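Local coordinates for protein TodX (Pseudomonas putida, PDB 3BS0) that probably carries toluene and related aromatic hydrocarbons across the outer membrane, as a monomeric beta-barrel channel of the FadL family, at residues I57-T71 and L105-Q117. Residues are numbered along the deposited sequence; the frame is centred on the assembly and turned at random.
Sequences IKVHDSHGAEAKSST and LGTEYGSKSFLSQ. Unlike the reference sequence in segment 57-71: Ala67 (reference Pro).
Tyr109 and Phe114 set their rings against one face of an antiparallel beta hairpin, made by the end of strand 44-60 and strand 66-69, in this FadL-family beta barrel. Residues 105-117, the end of strand 93-108 and the loop after it, pack on the hairpin mainly through side chains. The dense part lies between the rings, where the single methyl of Ala67, CB, is 3.7 Å from Leu115 CD1. Leu115 CD1 also lies over one face of the Tyr109 ring, toward its rim; over the centre of the opposite face sits Ser69 CB, 3.9 Å from the ring centroid. At the far end of tyrosine the hydroxyl passes Ile57 CG2 and Val59 CG2 and is hydrogen-bonded to Pro368 O, which suits a phenol to a buried place. Val59, branched at CB, serves both rings: CG1, anti to the backbone N (chi1 177°), meets Phe114 CZ at 3.9 Å. The Phe114 ring turns its edge to Val59 O. Asp61 covers one face, with CB in a CH-pi contact 4.3 Å from the ring centroid and OD1 over the rim, the carboxylate tilted 30° from the ring; Leu115 CG lies over the other face. Without the ring, as with an alanine at Phe114, Val59 CG1 and Ala65 CB would probably lose their aromatic neighbour and a gap would open at Asp61. Across the hairpin, Lys58 and Glu66 start away from 105-117 and pair in a salt bridge on the looser, more polar side, where Lys68 is exposed too. Beyond Tyr109 a polar bond joins the segments: Ser69 OG accepts from Glu108 N at 2.9 Å. It is almost straight, 173° at the hydrogen.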
loop_
_atom_site.group_PDB
_atom_site.type_symbol
_atom_site.label_atom_id
_atom_site.label_comp_id
_atom_site.label_asym_id
_atom_site.label_seq_id
_atom_site.Cartn_x
_atom_site.Cartn_y
_atom_site.Cartn_z
ATOM N N ILE A 57 1.695 -0.769 -16.221
ATOM C CA ILE A 57 1.921 0.634 -16.485
ATOM C C ILE A 57 2.635 0.854 -17.797
ATOM O O ILE A 57 3.565 0.135 -18.144
ATOM C CB ILE A 57 2.774 1.268 -15.372
ATOM C CG1 ILE A 57 2.117 1.030 -14.015
ATOM C CG2 ILE A 57 2.938 2.751 -15.616
ATOM C CD1 ILE A 57 2.875 1.674 -12.859
ATOM N N LYS A 58 2.173 1.849 -18.533
ATOM C CA LYS A 58 2.793 2.227 -19.791
ATOM C C LYS A 58 2.940 3.752 -19.726
ATOM O O LYS A 58 1.991 4.477 -19.374
ATOM C CB LYS A 58 1.913 1.845 -20.987
ATOM C CG LYS A 58 2.580 0.951 -22.006
ATOM C CD LYS A 58 2.381 -0.513 -21.631
ATOM C CE LYS A 58 2.851 -1.474 -22.737
ATOM N NZ LYS A 58 2.104 -1.295 -24.026
ATOM N N VAL A 59 4.144 4.220 -20.031
ATOM C CA VAL A 59 4.449 5.635 -20.038
ATOM C C VAL A 59 4.927 5.908 -21.453
ATOM O O VAL A 59 5.695 5.124 -22.022
ATOM C CB VAL A 59 5.559 5.975 -19.010
ATOM C CG1 VAL A 59 5.925 7.453 -19.079
ATOM C CG2 VAL A 59 5.075 5.658 -17.606
ATOM N N HIS A 60 4.452 7.001 -22.034
ATOM C CA HIS A 60 4.842 7.344 -23.386
ATOM C C HIS A 60 5.571 8.658 -23.518
ATOM O O HIS A 60 5.373 9.601 -22.750
ATOM C CB HIS A 60 3.627 7.354 -24.309
ATOM C CG HIS A 60 3.140 5.994 -24.674
ATOM N ND1 HIS A 60 3.769 5.208 -25.615
ATOM C CD2 HIS A 60 2.104 5.263 -24.202
ATOM C CE1 HIS A 60 3.142 4.050 -25.709
ATOM N NE2 HIS A 60 2.127 4.059 -24.863
ATOM N N ASP A 61 6.386 8.693 -24.561
ATOM C CA ASP A 61 7.220 9.822 -24.911
ATOM C C ASP A 61 6.517 10.776 -25.870
ATOM O O ASP A 61 5.412 10.508 -26.352
ATOM C CB ASP A 61 8.485 9.286 -25.580
ATOM C CG ASP A 61 9.723 9.915 -25.039
ATOM O OD1 ASP A 61 9.636 10.494 -23.936
ATOM O OD2 ASP A 61 10.780 9.824 -25.699
ATOM N N SER A 62 7.177 11.894 -26.142
ATOM C CA SER A 62 6.660 12.872 -27.075
ATOM C C SER A 62 7.178 12.460 -28.437
ATOM O O SER A 62 7.067 13.208 -29.403
ATOM C CB SER A 62 7.184 14.263 -26.739
ATOM O OG SER A 62 6.628 14.715 -25.524
ATOM N N HIS A 63 7.766 11.270 -28.508
ATOM C CA HIS A 63 8.316 10.762 -29.763
ATOM C C HIS A 63 7.780 9.372 -30.080
ATOM O O HIS A 63 8.208 8.738 -31.043
ATOM C CB HIS A 63 9.842 10.703 -29.696
ATOM C CG HIS A 63 10.490 11.997 -29.305
ATOM N ND1 HIS A 63 11.176 12.158 -28.118
ATOM C CD2 HIS A 63 10.588 13.182 -29.955
ATOM C CE1 HIS A 63 11.669 13.380 -28.056
ATOM N NE2 HIS A 63 11.326 14.023 -29.158
ATOM N N GLY A 64 6.854 8.893 -29.255
ATOM C CA GLY A 64 6.286 7.577 -29.484
ATOM C C GLY A 64 7.042 6.443 -28.817
ATOM O O GLY A 64 6.746 5.274 -29.066
ATOM N N ALA A 65 8.024 6.779 -27.987
ATOM C CA ALA A 65 8.793 5.762 -27.276
ATOM C C ALA A 65 8.013 5.333 -26.038
ATOM O O ALA A 65 7.335 6.144 -25.425
ATOM C CB ALA A 65 10.158 6.319 -26.861
ATOM N N GLU A 66 8.085 4.057 -25.683
ATOM C CA GLU A 66 7.379 3.610 -24.501
ATOM C C GLU A 66 8.243 2.819 -23.532
ATOM O O GLU A 66 9.172 2.115 -23.911
ATOM C CB GLU A 66 6.125 2.791 -24.871
ATOM C CG GLU A 66 6.362 1.358 -25.318
ATOM C CD GLU A 66 5.057 0.636 -25.667
ATOM O OE1 GLU A 66 4.208 0.475 -24.752
ATOM O OE2 GLU A 66 4.874 0.239 -26.852
ATOM N N ALA A 67 7.917 2.979 -22.262
ATOM C CA ALA A 67 8.577 2.286 -21.179
ATOM C C ALA A 67 7.409 1.657 -20.450
ATOM O O ALA A 67 6.436 2.332 -20.115
ATOM C CB ALA A 67 9.283 3.266 -20.284
ATOM N N LYS A 68 7.480 0.359 -20.230
ATOM C CA LYS A 68 6.400 -0.304 -19.538
ATOM C C LYS A 68 6.962 -1.074 -18.387
ATOM O O LYS A 68 8.121 -1.487 -18.415
ATOM C CB LYS A 68 5.653 -1.250 -20.479
ATOM C CG LYS A 68 6.542 -2.110 -21.336
ATOM C CD LYS A 68 5.727 -3.147 -22.088
ATOM C CE LYS A 68 6.205 -3.272 -23.528
ATOM N NZ LYS A 68 7.688 -3.477 -23.599
ATOM N N SER A 69 6.137 -1.233 -17.363
ATOM C CA SER A 69 6.521 -1.986 -16.185
ATOM C C SER A 69 5.480 -3.052 -15.934
ATOM O O SER A 69 4.293 -2.767 -15.878
ATOM C CB SER A 69 6.618 -1.083 -14.965
ATOM O OG SER A 69 6.520 -1.863 -13.796
ATOM N N SER A 70 5.952 -4.277 -15.781
ATOM C CA SER A 70 5.132 -5.452 -15.512
ATOM C C SER A 70 5.966 -6.569 -16.102
ATOM O O SER A 70 5.870 -7.729 -15.697
ATOM C CB SER A 70 3.782 -5.375 -16.222
ATOM O OG SER A 70 3.932 -5.323 -17.631
ATOM N N THR A 71 6.807 -6.174 -17.060
ATOM C CA THR A 71 7.713 -7.069 -17.770
ATOM C C THR A 71 8.850 -7.477 -16.837
ATOM O O THR A 71 9.159 -6.768 -15.871
ATOM C CB THR A 71 8.320 -6.364 -19.014
ATOM O OG1 THR A 71 7.271 -5.788 -19.804
ATOM C CG2 THR A 71 9.104 -7.360 -19.866
ATOM N N LEU A 105 3.785 -0.423 -3.696
ATOM C CA LEU A 105 4.479 0.243 -4.775
ATOM C C LEU A 105 5.392 -0.833 -5.313
ATOM O O LEU A 105 5.805 -1.732 -4.579
ATOM C CB LEU A 105 5.319 1.399 -4.220
ATOM C CG LEU A 105 5.624 2.641 -5.054
ATOM C CD1 LEU A 105 6.768 3.374 -4.379
ATOM C CD2 LEU A 105 5.987 2.271 -6.478
ATOM N N GLY A 106 5.708 -0.742 -6.593
ATOM C CA GLY A 106 6.576 -1.722 -7.202
ATOM C C GLY A 106 6.528 -1.575 -8.704
ATOM O O GLY A 106 5.560 -1.973 -9.335
ATOM N N THR A 107 7.556 -0.970 -9.277
ATOM C CA THR A 107 7.626 -0.819 -10.717
ATOM C C THR A 107 9.019 -1.226 -11.173
ATOM O O THR A 107 10.001 -1.110 -10.425
ATOM C CB THR A 107 7.388 0.618 -11.164
ATOM O OG1 THR A 107 8.581 1.388 -10.951
ATOM C CG2 THR A 107 6.251 1.218 -10.384
ATOM N N GLU A 108 9.089 -1.700 -12.409
ATOM C CA GLU A 108 10.325 -2.137 -13.000
ATOM C C GLU A 108 10.260 -1.828 -14.490
ATOM O O GLU A 108 9.610 -2.521 -15.257
ATOM C CB GLU A 108 10.520 -3.637 -12.756
ATOM C CG GLU A 108 11.832 -4.189 -13.302
ATOM C CD GLU A 108 13.047 -3.445 -12.765
ATOM O OE1 GLU A 108 13.469 -3.735 -11.619
ATOM O OE2 GLU A 108 13.562 -2.558 -13.493
ATOM N N TYR A 109 10.934 -0.756 -14.885
ATOM C CA TYR A 109 10.973 -0.329 -16.273
ATOM C C TYR A 109 12.233 -0.827 -16.985
ATOM O O TYR A 109 12.344 -0.720 -18.210
ATOM C CB TYR A 109 10.916 1.192 -16.341
ATOM C CG TYR A 109 9.591 1.788 -15.893
ATOM C CD1 TYR A 109 9.422 2.310 -14.595
ATOM C CD2 TYR A 109 8.508 1.859 -16.785
ATOM C CE1 TYR A 109 8.203 2.884 -14.209
ATOM C CE2 TYR A 109 7.300 2.430 -16.410
ATOM C CZ TYR A 109 7.147 2.936 -15.133
ATOM O OH TYR A 109 5.932 3.488 -14.794
ATOM N N GLY A 110 13.179 -1.371 -16.222
ATOM C CA GLY A 110 14.399 -1.880 -16.810
ATOM C C GLY A 110 15.359 -0.749 -17.078
ATOM O O GLY A 110 15.211 0.330 -16.501
ATOM N N SER A 111 16.331 -0.970 -17.959
ATOM C CA SER A 111 17.313 0.065 -18.274
ATOM C C SER A 111 17.455 0.375 -19.766
ATOM O O SER A 111 18.331 1.139 -20.160
ATOM C CB SER A 111 18.677 -0.336 -17.719
ATOM O OG SER A 111 19.188 -1.458 -18.406
ATOM N N LYS A 112 16.607 -0.215 -20.598
ATOM C CA LYS A 112 16.686 0.027 -22.045
ATOM C C LYS A 112 15.675 1.072 -22.504
ATOM O O LYS A 112 15.624 1.394 -23.673
ATOM C CB LYS A 112 16.454 -1.277 -22.819
ATOM C CG LYS A 112 17.270 -2.445 -22.292
ATOM C CD LYS A 112 16.982 -3.713 -23.063
ATOM C CE LYS A 112 17.494 -3.632 -24.504
ATOM N NZ LYS A 112 17.142 -4.872 -25.276
ATOM N N SER A 113 14.894 1.602 -21.570
ATOM C CA SER A 113 13.875 2.599 -21.867
ATOM C C SER A 113 14.363 4.062 -21.911
ATOM O O SER A 113 15.487 4.374 -21.494
ATOM C CB SER A 113 12.754 2.486 -20.849
ATOM O OG SER A 113 12.061 3.712 -20.774
ATOM N N PHE A 114 13.501 4.957 -22.404
ATOM C CA PHE A 114 13.862 6.357 -22.516
ATOM C C PHE A 114 14.016 6.979 -21.138
ATOM O O PHE A 114 14.757 7.944 -20.968
ATOM C CB PHE A 114 12.839 7.136 -23.357
ATOM C CG PHE A 114 11.502 7.352 -22.684
ATOM C CD1 PHE A 114 10.470 6.426 -22.827
ATOM C CD2 PHE A 114 11.266 8.498 -21.931
ATOM C CE1 PHE A 114 9.226 6.641 -22.236
ATOM C CE2 PHE A 114 10.027 8.723 -21.332
ATOM C CZ PHE A 114 9.001 7.788 -21.486
ATOM N N LEU A 115 13.324 6.418 -20.148
ATOM C CA LEU A 115 13.425 6.923 -18.785
ATOM C C LEU A 115 14.882 6.800 -18.333
ATOM O O LEU A 115 15.319 7.482 -17.396
ATOM C CB LEU A 115 12.516 6.123 -17.851
ATOM C CG LEU A 115 11.011 6.176 -18.120
ATOM C CD1 LEU A 115 10.318 5.162 -17.232
ATOM C CD2 LEU A 115 10.464 7.567 -17.863
ATOM N N SER A 116 15.634 5.927 -19.001
ATOM C CA SER A 116 17.044 5.732 -18.670
ATOM C C SER A 116 17.981 6.471 -19.627
ATOM O O SER A 116 19.123 6.053 -19.839
ATOM C CB SER A 116 17.409 4.243 -18.646
ATOM O OG SER A 116 16.824 3.588 -17.530
ATOM N N GLN A 117 17.492 7.529 -20.264
ATOM C CA GLN A 117 18.405 8.297 -21.092
ATOM C C GLN A 117 18.603 9.699 -20.568
ATOM O O GLN A 117 17.778 10.265 -19.843
ATOM C CB GLN A 117 18.062 8.316 -22.606
ATOM C CG GLN A 117 16.653 8.258 -23.086
ATOM C CD GLN A 117 16.607 7.779 -24.555
ATOM O OE1 GLN A 117 15.677 8.080 -25.301
ATOM N NE2 GLN A 117 17.617 7.020 -24.955
#